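Local coordinates for actinorhodin polyketide putative beta-ketoacyl synthase 2 (Streptomyces coelicolor A3, PDB 1TQY), which serves as the chain length factor of the actinorhodin polyketide synthase, a beta-ketoacyl synthase relative that probably helps to set the length of the polyketide chain, at residues 69-72 and 73-77; 125-129 and 130-134; 279-282 and 283-287; 348-351 and 352-356. All coordinates share one frame; numbering follows the deposited sequence.

Interaction 1 (69-72 and 73-77); sequences PGRL and LPQTD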
ATOM      1  N   PRO B  69      11.845  11.188  19.535  1.00 33.20           N
ATOM      2  CA  PRO B  69      11.481  12.414  20.261  1.00 33.09           C
ATOM      3  C   PRO B  69      10.244  12.191  21.136  1.00 32.91           C
ATOM      4  O   PRO B  69       9.257  11.616  20.681  1.00 33.70           O
ATOM      5  CB  PRO B  69      11.205  13.411  19.136  1.00 33.85           C
ATOM      6  CG  PRO B  69      12.117  12.955  18.046  1.00 34.87           C
ATOM      7  CD  PRO B  69      11.970  11.450  18.091  1.00 33.29           C
ATOM      8  N   GLY B  70      10.290  12.659  22.380  1.00 32.67           N
ATOM      9  CA  GLY B  70       9.162  12.470  23.277  1.00 31.43           C
ATOM     10  C   GLY B  70       7.805  12.817  22.683  1.00 31.48           C
ATOM     11  O   GLY B  70       6.774  12.303  23.109  1.00 30.64           O
ATOM     12  N   ARG B  71       7.800  13.695  21.692  1.00 32.26           N
ATOM     13  CA  ARG B  71       6.559  14.106  21.059  1.00 33.22           C
ATOM     14  C   ARG B  71       5.908  12.986  20.241  1.00 32.60           C
ATOM     15  O   ARG B  71       4.685  12.841  20.227  1.00 31.07           O
ATOM     16  CB  ARG B  71       6.842  15.295  20.153  1.00 36.27           C
ATOM     17  CG  ARG B  71       5.622  15.972  19.598  1.00 41.83           C
ATOM     18  CD  ARG B  71       6.072  17.164  18.799  1.00 44.29           C
ATOM     19  NE  ARG B  71       6.947  16.753  17.703  1.00 48.42           N
ATOM     20  CZ  ARG B  71       6.538  16.043  16.656  1.00 49.52           C
ATOM     21  NH1 ARG B  71       5.264  15.671  16.570  1.00 49.87           N
ATOM     22  NH2 ARG B  71       7.393  15.715  15.693  1.00 49.76           N
ATOM     23  N   LEU B  72       6.739  12.197  19.567  1.00 30.95           N
ATOM     24  CA  LEU B  72       6.257  11.108  18.722  1.00 29.60           C
ATOM     25  C   LEU B  72       5.956   9.787  19.447  1.00 29.51           C
ATOM     26  O   LEU B  72       5.258   8.937  18.903  1.00 29.55           O
ATOM     27  CB  LEU B  72       7.256  10.859  17.585  1.00 28.38           C
ATOM     28  CG  LEU B  72       7.411  11.982  16.554  1.00 29.21           C
ATOM     29  CD1 LEU B  72       8.527  11.647  15.581  1.00 30.25           C
ATOM     30  CD2 LEU B  72       6.097  12.161  15.794  1.00 28.30           C
ATOM     31  N   LEU B  73       6.464   9.619  20.666  1.00 29.23           N
ATOM     32  CA  LEU B  73       6.242   8.390  21.424  1.00 27.86           C
ATOM     33  C   LEU B  73       4.772   8.026  21.642  1.00 28.05           C
ATOM     34  O   LEU B  73       4.375   6.871  21.447  1.00 28.17           O
ATOM     35  CB  LEU B  73       6.945   8.472  22.779  1.00 26.87           C
ATOM     36  CG  LEU B  73       8.465   8.533  22.733  1.00 26.08           C
ATOM     37  CD1 LEU B  73       8.995   8.777  24.146  1.00 25.54           C
ATOM     38  CD2 LEU B  73       9.038   7.231  22.172  1.00 26.99           C
ATOM     39  N   PRO B  74       3.943   9.001  22.050  1.00 27.47           N
ATOM     40  CA  PRO B  74       2.511   8.778  22.298  1.00 27.26           C
ATOM     41  C   PRO B  74       1.710   8.330  21.077  1.00 27.30           C
ATOM     42  O   PRO B  74       0.713   7.622  21.201  1.00 27.71           O
ATOM     43  CB  PRO B  74       2.009  10.145  22.772  1.00 25.72           C
ATOM     44  CG  PRO B  74       3.241  10.889  23.170  1.00 26.83           C
ATOM     45  CD  PRO B  74       4.292  10.420  22.223  1.00 27.40           C
ATOM     46  N   GLN B  75       2.143   8.761  19.897  1.00 27.41           N
ATOM     47  CA  GLN B  75       1.425   8.470  18.659  1.00 27.96           C
ATOM     48  C   GLN B  75       2.039   7.419  17.742  1.00 28.35           C
ATOM     49  O   GLN B  75       1.533   7.185  16.643  1.00 30.07           O
ATOM     50  CB  GLN B  75       1.247   9.768  17.858  1.00 27.00           C
ATOM     51  CG  GLN B  75       2.569  10.420  17.431  1.00 28.48           C
ATOM     52  CD  GLN B  75       2.380  11.639  16.546  1.00 30.58           C
ATOM     53  OE1 GLN B  75       2.032  12.718  17.020  1.00 29.45           O
ATOM     54  NE2 GLN B  75       2.611  11.469  15.253  1.00 29.23           N
ATOM     55  N   THR B  76       3.106   6.771  18.183  1.00 27.47           N
ATOM     56  CA  THR B  76       3.750   5.777  17.345  1.00 26.27           C
ATOM     57  C   THR B  76       3.737   4.356  17.889  1.00 26.81           C
ATOM     58  O   THR B  76       3.902   4.113  19.090  1.00 24.79           O
ATOM     59  CB  THR B  76       5.196   6.184  17.051  1.00 26.00           C
ATOM     60  OG1 THR B  76       5.867   6.463  18.284  1.00 26.33           O
ATOM     61  CG2 THR B  76       5.221   7.419  16.165  1.00 24.65           C
ATOM     62  N   ASP B  77       3.528   3.426  16.964  1.00 27.43           N
ATOM     63  CA  ASP B  77       3.494   1.997  17.243  1.00 26.77           C
ATOM     64  C   ASP B  77       4.944   1.529  17.280  1.00 26.44           C
ATOM     65  O   ASP B  77       5.834   2.221  16.777  1.00 26.35           O
ATOM     66  CB  ASP B  77       2.764   1.285  16.093  1.00 26.46           C
ATOM     67  CG  ASP B  77       2.700  -0.230  16.276  1.00 27.60           C
ATOM     68  OD1 ASP B  77       1.836  -0.685  17.054  1.00 28.35           O
ATOM     69  OD2 ASP B  77       3.522  -0.949  15.655  1.00 24.74           O
TER
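The side-chain amide of Q75 has L72 over one of its faces. CD2 of L72 lies 3.6 Å from Q75 NE2 and nearly as close to the amide carbon. The guanidinium of R71 is nearby, set obliquely to Q75 OE1. Its NH1 is 4.4 Å from that oxygen. Q75 reaches this place because CG sits between the backbone N and the carbonyl carbon (chi1 62°), with an extended chain beyond. That torsion brings CG close to the carbonyl oxygen of L72. Q75 NE2 bonds to Q151 OE1 on helix 147-156, and L72 touches Q151 too.

Residues 69-77 form the turn that links helix 64-67 to helix 78-93. Within it, 70-72 have helical angles without the regular bonds. The main polar link is from T76 OG1 to L72 O, at 2.6 Å. The hydroxyl comes in above the carbonyl plane, 42° out of it. Q75 N adds a weak bond to the same oxygen at 3.3 Å. Earlier in the turn, P69 O accepts from L72 N at 2.8 Å and weakly from L73 N. P74 CD packs 3.2 Å from both G70 O and R71 O. L73 folds back beside the turn, with CD1 3.8 Å from G70 CA.

R81 of helix 78-93 bonds to T76 OG1 through NE and to L73 O through NH2. The hydroxyl of T76 therefore gives its proton to L72 O while it accepts from the arginine. The arginine charge would probably strengthen this donation, and the chain of bonds ties the turn to the helix that D77 caps.

Interaction 2 (125-129 and 130-134); sequences RKLWS and EGPKS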
ATOM      1  N   ARG B 125      -9.297  -2.850  22.463  1.00 25.20           N
ATOM      2  CA  ARG B 125      -9.613  -3.289  23.819  1.00 27.38           C
ATOM      3  C   ARG B 125     -10.278  -2.180  24.642  1.00 25.50           C
ATOM      4  O   ARG B 125     -11.249  -2.437  25.333  1.00 24.73           O
ATOM      5  CB  ARG B 125      -8.348  -3.792  24.522  1.00 29.06           C
ATOM      6  CG  ARG B 125      -8.644  -4.699  25.705  1.00 33.88           C
ATOM      7  CD  ARG B 125      -7.365  -5.180  26.377  1.00 38.32           C
ATOM      8  NE  ARG B 125      -7.316  -4.717  27.756  1.00 46.16           N
ATOM      9  CZ  ARG B 125      -8.193  -5.074  28.691  1.00 48.88           C
ATOM     10  NH1 ARG B 125      -9.178  -5.911  28.395  1.00 49.27           N
ATOM     11  NH2 ARG B 125      -8.109  -4.561  29.914  1.00 50.58           N
ATOM     12  N   LYS B 126      -9.756  -0.960  24.546  1.00 24.85           N
ATOM     13  CA  LYS B 126     -10.310   0.161  25.281  1.00 25.77           C
ATOM     14  C   LYS B 126     -11.738   0.466  24.851  1.00 26.67           C
ATOM     15  O   LYS B 126     -12.583   0.818  25.679  1.00 24.70           O
ATOM     16  CB  LYS B 126      -9.450   1.405  25.089  1.00 24.45           C
ATOM     17  CG  LYS B 126      -8.051   1.275  25.670  1.00 25.82           C
ATOM     18  CD  LYS B 126      -7.333   2.607  25.730  1.00 26.84           C
ATOM     19  CE  LYS B 126      -7.310   3.317  24.398  1.00 29.89           C
ATOM     20  NZ  LYS B 126      -6.308   4.429  24.398  1.00 27.31           N
ATOM     21  N   LEU B 127     -11.996   0.324  23.552  1.00 27.81           N
ATOM     22  CA  LEU B 127     -13.310   0.588  22.960  1.00 28.90           C
ATOM     23  C   LEU B 127     -14.386  -0.311  23.513  1.00 29.04           C
ATOM     24  O   LEU B 127     -15.487   0.145  23.820  1.00 27.84           O
ATOM     25  CB  LEU B 127     -13.269   0.380  21.442  1.00 30.02           C
ATOM     26  CG  LEU B 127     -14.283   1.121  20.558  1.00 32.75           C
ATOM     27  CD1 LEU B 127     -14.356   0.390  19.217  1.00 33.28           C
ATOM     28  CD2 LEU B 127     -15.664   1.201  21.172  1.00 32.36           C
ATOM     29  N   TRP B 128     -14.081  -1.599  23.614  1.00 30.23           N
ATOM     30  CA  TRP B 128     -15.065  -2.556  24.113  1.00 33.22           C
ATOM     31  C   TRP B 128     -14.994  -2.784  25.598  1.00 34.39           C
ATOM     32  O   TRP B 128     -15.908  -3.356  26.181  1.00 35.68           O
ATOM     33  CB  TRP B 128     -14.904  -3.891  23.398  1.00 32.70           C
ATOM     34  CG  TRP B 128     -15.137  -3.759  21.943  1.00 33.76           C
ATOM     35  CD1 TRP B 128     -14.195  -3.544  20.977  1.00 33.16           C
ATOM     36  CD2 TRP B 128     -16.399  -3.759  21.277  1.00 33.28           C
ATOM     37  NE1 TRP B 128     -14.794  -3.402  19.752  1.00 32.42           N
ATOM     38  CE2 TRP B 128     -16.153  -3.521  19.909  1.00 33.69           C
ATOM     39  CE3 TRP B 128     -17.725  -3.913  21.708  1.00 33.29           C
ATOM     40  CZ2 TRP B 128     -17.170  -3.462  18.959  1.00 34.50           C
ATOM     41  CZ3 TRP B 128     -18.739  -3.852  20.763  1.00 34.92           C
ATOM     42  CH2 TRP B 128     -18.457  -3.617  19.407  1.00 35.47           C
ATOM     43  N   SER B 129     -13.901  -2.344  26.202  1.00 35.41           N
ATOM     44  CA  SER B 129     -13.718  -2.509  27.629  1.00 37.50           C
ATOM     45  C   SER B 129     -14.259  -1.290  28.360  1.00 38.33           C
ATOM     46  O   SER B 129     -14.982  -1.410  29.349  1.00 39.99           O
ATOM     47  CB  SER B 129     -12.233  -2.687  27.938  1.00 36.56           C
ATOM     48  OG  SER B 129     -12.000  -2.671  29.329  1.00 44.26           O
ATOM     49  N   GLU B 130     -13.921  -0.112  27.853  1.00 38.55           N
ATOM     50  CA  GLU B 130     -14.352   1.123  28.480  1.00 39.60           C
ATOM     51  C   GLU B 130     -15.402   1.876  27.677  1.00 39.05           C
ATOM     52  O   GLU B 130     -16.398   2.347  28.230  1.00 40.44           O
ATOM     53  CB  GLU B 130     -13.138   2.029  28.715  1.00 43.22           C
ATOM     54  CG  GLU B 130     -11.968   1.335  29.411  1.00 48.37           C
ATOM     55  CD  GLU B 130     -12.358   0.709  30.747  1.00 52.47           C
ATOM     56  OE1 GLU B 130     -12.790   1.455  31.662  1.00 54.58           O
ATOM     57  OE2 GLU B 130     -12.229  -0.531  30.883  1.00 52.41           O
ATOM     58  N   GLY B 131     -15.187   1.991  26.370  1.00 35.90           N
ATOM     59  CA  GLY B 131     -16.131   2.712  25.541  1.00 32.49           C
ATOM     60  C   GLY B 131     -15.402   3.556  24.516  1.00 31.28           C
ATOM     61  O   GLY B 131     -14.221   3.855  24.683  1.00 30.28           O
ATOM     62  N   PRO B 132     -16.095   3.990  23.455  1.00 30.12           N
ATOM     63  CA  PRO B 132     -15.497   4.804  22.393  1.00 30.10           C
ATOM     64  C   PRO B 132     -14.775   6.075  22.840  1.00 29.98           C
ATOM     65  O   PRO B 132     -13.798   6.497  22.210  1.00 28.29           O
ATOM     66  CB  PRO B 132     -16.684   5.092  21.478  1.00 29.94           C
ATOM     67  CG  PRO B 132     -17.824   5.156  22.438  1.00 30.14           C
ATOM     68  CD  PRO B 132     -17.564   3.969  23.332  1.00 28.80           C
ATOM     69  N   LYS B 133     -15.228   6.681  23.929  1.00 27.89           N
ATOM     70  CA  LYS B 133     -14.584   7.901  24.385  1.00 29.73           C
ATOM     71  C   LYS B 133     -13.145   7.704  24.852  1.00 28.70           C
ATOM     72  O   LYS B 133     -12.373   8.661  24.935  1.00 28.07           O
ATOM     73  CB  LYS B 133     -15.406   8.560  25.496  1.00 32.59           C
ATOM     74  CG  LYS B 133     -16.670   9.234  24.988  1.00 34.66           C
ATOM     75  CD  LYS B 133     -17.330  10.032  26.084  1.00 38.00           C
ATOM     76  CE  LYS B 133     -18.594  10.700  25.590  1.00 37.59           C
ATOM     77  NZ  LYS B 133     -19.588   9.679  25.156  1.00 39.21           N
ATOM     78  N   SER B 134     -12.774   6.462  25.138  1.00 28.90           N
ATOM     79  CA  SER B 134     -11.425   6.164  25.604  1.00 27.61           C
ATOM     80  C   SER B 134     -10.409   6.024  24.468  1.00 27.43           C
ATOM     81  O   SER B 134      -9.199   6.000  24.717  1.00 24.52           O
ATOM     82  CB  SER B 134     -11.426   4.872  26.420  1.00 30.12           C
ATOM     83  OG  SER B 134     -11.610   3.756  25.566  1.00 34.61           O
TER
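K126 O closes the end of helix 117-129 by accepting two backbone N-H groups, E130 N at 2.7 Å and G131 N at 2.9 Å. The G131 bond lies in the carbonyl plane and the E130 bond is tilted from it. G131, which has no side chain, then leaves the helix with a positive phi of 139°. The chain turns into the short 3-10 segment 132-134.

S134 reaches back toward the helix. Its OG bonds to G131 O at 2.8 Å, running almost straight out from the carbonyl, and its backbone N shares that oxygen. The torsion of S134 (chi1 72°) also sets OG against the K126 side chain, 3.2 Å from CB. The K126 chain bends at chi3 and passes alongside S134. NZ makes a weak bond to S134 O at 3.3 Å, but its main partner is E123, one turn back on the same helix.

At the outer corner, S129 OG donates to E130 OE2 at 2.7 Å. It meets the anti lone pair of the carboxylate, which curls back over the helix end. On the other flank, CD2 of L127 rests on the start of the 3-10 segment, 3.6 Å from P132 N and 4.0 Å from P132 CD.

The whole corner lies at the surface, between helix 117-129 and the loop that leads to helix 139-142. L127 also touches V135 in that loop. R125, L127, W128 and P132 pack on the chain of another protein in the assembly, so this helix end belongs to the interface.

Interaction 3 (279-282 and 283-287); sequences AGLE and RAIRL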
ATOM      1  N   ALA B 279       4.155 -21.664 -10.768  1.00 40.08           N
ATOM      2  CA  ALA B 279       4.320 -20.427 -10.014  1.00 37.55           C
ATOM      3  C   ALA B 279       5.014 -19.417 -10.906  1.00 36.34           C
ATOM      4  O   ALA B 279       5.597 -19.784 -11.926  1.00 35.03           O
ATOM      5  CB  ALA B 279       5.156 -20.672  -8.769  1.00 37.19           C
ATOM      6  N   GLY B 280       4.953 -18.146 -10.520  1.00 33.60           N
ATOM      7  CA  GLY B 280       5.580 -17.101 -11.315  1.00 30.58           C
ATOM      8  C   GLY B 280       6.924 -16.606 -10.801  1.00 29.08           C
ATOM      9  O   GLY B 280       7.394 -15.560 -11.241  1.00 31.30           O
ATOM     10  N   LEU B 281       7.552 -17.344  -9.886  1.00 27.22           N
ATOM     11  CA  LEU B 281       8.846 -16.939  -9.337  1.00 26.37           C
ATOM     12  C   LEU B 281       9.942 -16.955 -10.400  1.00 26.93           C
ATOM     13  O   LEU B 281      10.778 -16.038 -10.474  1.00 25.95           O
ATOM     14  CB  LEU B 281       9.251 -17.851  -8.166  1.00 24.58           C
ATOM     15  CG  LEU B 281      10.616 -17.603  -7.495  1.00 24.61           C
ATOM     16  CD1 LEU B 281      10.675 -16.160  -7.012  1.00 26.25           C
ATOM     17  CD2 LEU B 281      10.825 -18.556  -6.317  1.00 24.33           C
ATOM     18  N   GLU B 282       9.952 -17.999 -11.224  1.00 26.12           N
ATOM     19  CA  GLU B 282      10.957 -18.105 -12.278  1.00 26.52           C
ATOM     20  C   GLU B 282      10.805 -16.888 -13.191  1.00 22.88           C
ATOM     21  O   GLU B 282      11.779 -16.201 -13.486  1.00 24.11           O
ATOM     22  CB  GLU B 282      10.769 -19.400 -13.086  1.00 28.16           C
ATOM     23  CG  GLU B 282      11.821 -19.611 -14.182  1.00 31.96           C
ATOM     24  CD  GLU B 282      11.489 -20.785 -15.103  1.00 36.21           C
ATOM     25  OE1 GLU B 282      12.220 -20.987 -16.098  1.00 38.09           O
ATOM     26  OE2 GLU B 282      10.502 -21.501 -14.826  1.00 38.64           O
ATOM     27  N   ARG B 283       9.577 -16.615 -13.617  1.00 21.28           N
ATOM     28  CA  ARG B 283       9.334 -15.473 -14.490  1.00 21.86           C
ATOM     29  C   ARG B 283       9.844 -14.157 -13.881  1.00 20.39           C
ATOM     30  O   ARG B 283      10.493 -13.367 -14.570  1.00 20.36           O
ATOM     31  CB  ARG B 283       7.842 -15.348 -14.837  1.00 22.97           C
ATOM     32  CG  ARG B 283       7.524 -14.154 -15.754  1.00 27.87           C
ATOM     33  CD  ARG B 283       6.138 -14.233 -16.408  1.00 31.05           C
ATOM     34  NE  ARG B 283       5.032 -13.988 -15.478  1.00 35.75           N
ATOM     35  CZ  ARG B 283       4.478 -14.917 -14.708  1.00 36.39           C
ATOM     36  NH1 ARG B 283       4.922 -16.168 -14.757  1.00 37.32           N
ATOM     37  NH2 ARG B 283       3.487 -14.592 -13.888  1.00 37.38           N
ATOM     38  N   ALA B 284       9.560 -13.923 -12.600  1.00 16.27           N
ATOM     39  CA  ALA B 284      10.014 -12.700 -11.942  1.00 18.54           C
ATOM     40  C   ALA B 284      11.532 -12.581 -12.038  1.00 20.23           C
ATOM     41  O   ALA B 284      12.068 -11.521 -12.370  1.00 22.43           O
ATOM     42  CB  ALA B 284       9.580 -12.691 -10.460  1.00 14.33           C
ATOM     43  N   ILE B 285      12.232 -13.675 -11.753  1.00 20.28           N
ATOM     44  CA  ILE B 285      13.685 -13.668 -11.821  1.00 22.19           C
ATOM     45  C   ILE B 285      14.186 -13.257 -13.202  1.00 23.52           C
ATOM     46  O   ILE B 285      15.007 -12.345 -13.331  1.00 22.80           O
ATOM     47  CB  ILE B 285      14.279 -15.038 -11.508  1.00 20.18           C
ATOM     48  CG1 ILE B 285      13.971 -15.422 -10.061  1.00 19.25           C
ATOM     49  CG2 ILE B 285      15.781 -14.998 -11.770  1.00 20.54           C
ATOM     50  CD1 ILE B 285      14.255 -16.868  -9.752  1.00 19.25           C
ATOM     51  N   ARG B 286      13.687 -13.924 -14.234  1.00 23.66           N
ATOM     52  CA  ARG B 286      14.124 -13.610 -15.592  1.00 25.31           C
ATOM     53  C   ARG B 286      13.737 -12.195 -16.005  1.00 25.55           C
ATOM     54  O   ARG B 286      14.429 -11.564 -16.805  1.00 25.61           O
ATOM     55  CB  ARG B 286      13.536 -14.598 -16.596  1.00 25.37           C
ATOM     56  CG  ARG B 286      14.001 -16.009 -16.426  1.00 25.74           C
ATOM     57  CD  ARG B 286      13.266 -16.935 -17.383  1.00 25.87           C
ATOM     58  NE  ARG B 286      13.697 -18.307 -17.169  1.00 28.13           N
ATOM     59  CZ  ARG B 286      14.865 -18.795 -17.571  1.00 29.60           C
ATOM     60  NH1 ARG B 286      15.724 -18.022 -18.230  1.00 27.88           N
ATOM     61  NH2 ARG B 286      15.187 -20.050 -17.282  1.00 31.14           N
ATOM     62  N   LEU B 287      12.625 -11.705 -15.472  1.00 25.34           N
ATOM     63  CA  LEU B 287      12.182 -10.352 -15.789  1.00 25.91           C
ATOM     64  C   LEU B 287      13.170  -9.377 -15.156  1.00 25.37           C
ATOM     65  O   LEU B 287      13.620  -8.427 -15.792  1.00 25.42           O
ATOM     66  CB  LEU B 287      10.773 -10.107 -15.246  1.00 26.70           C
ATOM     67  CG  LEU B 287       9.627  -9.964 -16.250  1.00 29.37           C
ATOM     68  CD1 LEU B 287       9.892 -10.772 -17.501  1.00 29.68           C
ATOM     69  CD2 LEU B 287       8.319 -10.371 -15.581  1.00 26.23           C
TER
HETATM   70  O   HOH W   1       7.324 -18.301 -13.559  1.00 25.05           O
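This is the first turn of helix 281-292, with G280 at its N-cap. G280 O accepts from A284 N at 3.0 Å, and the regular bonds continue from I285 N to L281 O and from R286 N to E282 O. One N-H of the first turn is met by water: R283 N donates to a water at 2.8 Å, and the water donates to A279 O. The cap is tied to strand 260-269 and its end, since G280 O also bonds to T268 OG1 and G280 N to D270.

E282 and R286 pair along the helix, side by side and pointing the same way, one turn apart. They form a salt bridge, with R286 NE 3.2 Å from E282 OE1. A weak second bond from NH2 reaches the same oxygen at 3.3 Å. OE1 sits at the guanidinium edge and is met on its anti side, and the two planes are 57° apart. E282 gets there by an extended chain with CG trans to its own N (chi1 -178°). It also touches R322 and V323 of helix 310-324.

R283 bends back at chi3 toward the cap, with NH1 3.6 Å from G280 CA. Its NH2 bonds to the backbone of another protein chain. I285 CG1 packs 3.3 Å from L281 O, and CD1 approaches L281 CG at 4.3 Å.

L281 packs on A319 of helix 310-324 and N403, A284 on T268 and N403, and I285 on V323, L393 and L395. Such packing of apolar side chains on strands and a neighbouring helix is consistent with an outer helical layer of the thiolase fold.

Interaction 4 (348-351 and 352-356); sequences LDVV and TALMS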
ATOM      1  N   LEU B 348      15.926  -5.854   4.215  1.00 25.25           N
ATOM      2  CA  LEU B 348      17.068  -6.343   4.983  1.00 26.44           C
ATOM      3  C   LEU B 348      17.932  -7.297   4.151  1.00 26.16           C
ATOM      4  O   LEU B 348      19.165  -7.305   4.264  1.00 25.42           O
ATOM      5  CB  LEU B 348      16.604  -7.031   6.274  1.00 26.18           C
ATOM      6  CG  LEU B 348      17.729  -7.287   7.285  1.00 25.32           C
ATOM      7  CD1 LEU B 348      18.447  -5.977   7.570  1.00 23.88           C
ATOM      8  CD2 LEU B 348      17.165  -7.871   8.576  1.00 24.60           C
ATOM      9  N   ASP B 349      17.283  -8.102   3.317  1.00 27.09           N
ATOM     10  CA  ASP B 349      17.991  -9.029   2.437  1.00 27.47           C
ATOM     11  C   ASP B 349      18.851  -8.211   1.469  1.00 25.98           C
ATOM     12  O   ASP B 349      20.008  -8.550   1.209  1.00 25.55           O
ATOM     13  CB  ASP B 349      16.984  -9.892   1.664  1.00 29.30           C
ATOM     14  CG  ASP B 349      16.611 -11.177   2.409  1.00 33.04           C
ATOM     15  OD1 ASP B 349      16.874 -11.288   3.633  1.00 33.25           O
ATOM     16  OD2 ASP B 349      16.038 -12.086   1.764  1.00 38.42           O
ATOM     17  N   VAL B 350      18.277  -7.128   0.947  1.00 25.73           N
ATOM     18  CA  VAL B 350      18.995  -6.247   0.037  1.00 22.35           C
ATOM     19  C   VAL B 350      20.235  -5.665   0.720  1.00 22.12           C
ATOM     20  O   VAL B 350      21.318  -5.627   0.136  1.00 20.36           O
ATOM     21  CB  VAL B 350      18.088  -5.098  -0.452  1.00 23.45           C
ATOM     22  CG1 VAL B 350      18.925  -4.031  -1.163  1.00 21.79           C
ATOM     23  CG2 VAL B 350      17.028  -5.660  -1.414  1.00 21.87           C
ATOM     24  N   VAL B 351      20.072  -5.208   1.957  1.00 21.53           N
ATOM     25  CA  VAL B 351      21.188  -4.649   2.710  1.00 21.25           C
ATOM     26  C   VAL B 351      22.256  -5.715   2.911  1.00 22.96           C
ATOM     27  O   VAL B 351      23.450  -5.464   2.741  1.00 20.93           O
ATOM     28  CB  VAL B 351      20.739  -4.142   4.101  1.00 20.08           C
ATOM     29  CG1 VAL B 351      21.961  -3.775   4.945  1.00 19.60           C
ATOM     30  CG2 VAL B 351      19.839  -2.934   3.950  1.00 19.98           C
ATOM     31  N   THR B 352      21.822  -6.916   3.273  1.00 24.41           N
ATOM     32  CA  THR B 352      22.749  -8.014   3.511  1.00 24.76           C
ATOM     33  C   THR B 352      23.510  -8.366   2.231  1.00 24.60           C
ATOM     34  O   THR B 352      24.717  -8.623   2.276  1.00 26.25           O
ATOM     35  CB  THR B 352      21.988  -9.228   4.059  1.00 24.85           C
ATOM     36  OG1 THR B 352      21.168  -8.802   5.159  1.00 27.39           O
ATOM     37  CG2 THR B 352      22.951 -10.284   4.559  1.00 23.24           C
ATOM     38  N   ALA B 353      22.817  -8.341   1.094  1.00 23.03           N
ATOM     39  CA  ALA B 353      23.440  -8.640  -0.198  1.00 24.35           C
ATOM     40  C   ALA B 353      24.472  -7.576  -0.583  1.00 24.86           C
ATOM     41  O   ALA B 353      25.597  -7.902  -0.979  1.00 24.33           O
ATOM     42  CB  ALA B 353      22.369  -8.743  -1.275  1.00 20.75           C
ATOM     43  N   LEU B 354      24.098  -6.303  -0.452  1.00 26.14           N
ATOM     44  CA  LEU B 354      25.012  -5.203  -0.792  1.00 28.00           C
ATOM     45  C   LEU B 354      26.302  -5.285   0.027  1.00 28.09           C
ATOM     46  O   LEU B 354      27.395  -5.008  -0.472  1.00 28.31           O
ATOM     47  CB  LEU B 354      24.327  -3.846  -0.561  1.00 27.66           C
ATOM     48  CG  LEU B 354      23.231  -3.520  -1.589  1.00 28.55           C
ATOM     49  CD1 LEU B 354      22.341  -2.376  -1.115  1.00 27.68           C
ATOM     50  CD2 LEU B 354      23.898  -3.189  -2.907  1.00 28.22           C
ATOM     51  N   MET B 355      26.155  -5.675   1.289  1.00 26.98           N
ATOM     52  CA  MET B 355      27.280  -5.807   2.197  1.00 28.62           C
ATOM     53  C   MET B 355      28.183  -6.952   1.772  1.00 28.75           C
ATOM     54  O   MET B 355      29.403  -6.907   1.949  1.00 28.92           O
ATOM     55  CB  MET B 355      26.775  -6.043   3.621  1.00 29.16           C
ATOM     56  CG  MET B 355      26.282  -4.780   4.310  1.00 32.80           C
ATOM     57  SD  MET B 355      27.671  -3.736   4.833  1.00 33.60           S
ATOM     58  CE  MET B 355      27.988  -2.847   3.367  1.00 35.12           C
ATOM     59  N   SER B 356      27.567  -7.989   1.221  1.00 28.97           N
ATOM     60  CA  SER B 356      28.307  -9.144   0.754  1.00 28.83           C
ATOM     61  C   SER B 356      29.124  -8.701  -0.450  1.00 28.86           C
ATOM     62  O   SER B 356      30.306  -9.023  -0.568  1.00 30.28           O
ATOM     63  CB  SER B 356      27.333 -10.263   0.375  1.00 28.55           C
ATOM     64  OG  SER B 356      26.629 -10.713   1.523  1.00 27.46           O
TER
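T352 comes first, and it bonds twice to L348 O. Its backbone N gives the ordinary helical bond at 2.9 Å, and its OG1 adds a second at 2.7 Å. The two donors come from opposite faces of the carbonyl plane, with OG1 35° out of it. The hydroxyl can reach back one turn because OG1 stands beside its own backbone N, opposite the carbonyl carbon (chi1 -50°). OG1 also bonds to Y29 OH of helix 26-34, so this buried hydroxyl has two partners.

A353 follows, with its N bonded to D349 O at 2.8 Å and its CB packed against that oxygen. The carboxylate of D349 forms a salt bridge with K335 through OD2.

L354 N bonds to V350 O at 2.9 Å. Its side chain lies alongside that of V350, pointing the same way, with CD1 3.8 Å from V350 CG1. L354 CG also rests 3.3 Å from V350 O, the oxygen that its own N bonds to.

M355 N bonds to V351 O at 3.1 Å. The chain bends at chi2 and chi3, and CG packs against V351 O. The side chain also touches L26 and W30 of helix 26-34 and Y259.

S356 ends the walk by repeating the threonine pattern one turn on. Its N and OG both bond to T352 O, again from opposite faces.

All the touching residues are buried. L348 and V351 meet strands 11-20 and 238-246, V350 meets strand 238-246, and L354 meets strand 11-20. A largely apolar helix packed in this way is consistent with the central helical layer of the thiolase fold.

How the interactions relate
The four contacts follow one another along the chain and none touches another. Interactions 1 and 2 lie on the same side of the chain's centre, with nearest atoms about 8 Å apart. Interaction 3 is across the chain's centre from interaction 1, their centres 41 Å apart. Interaction 4 is the innermost, about 10 Å from the chain centre, and its nearest atoms are about 11 Å from those of interaction 3. The side chain of L348 in interaction 4 is about 11 Å from the bound sodium ion, whose site includes P21 and Q58. Interactions 2 and 3 each reach another protein chain, whereas no other chain of the assembly touches interaction 4.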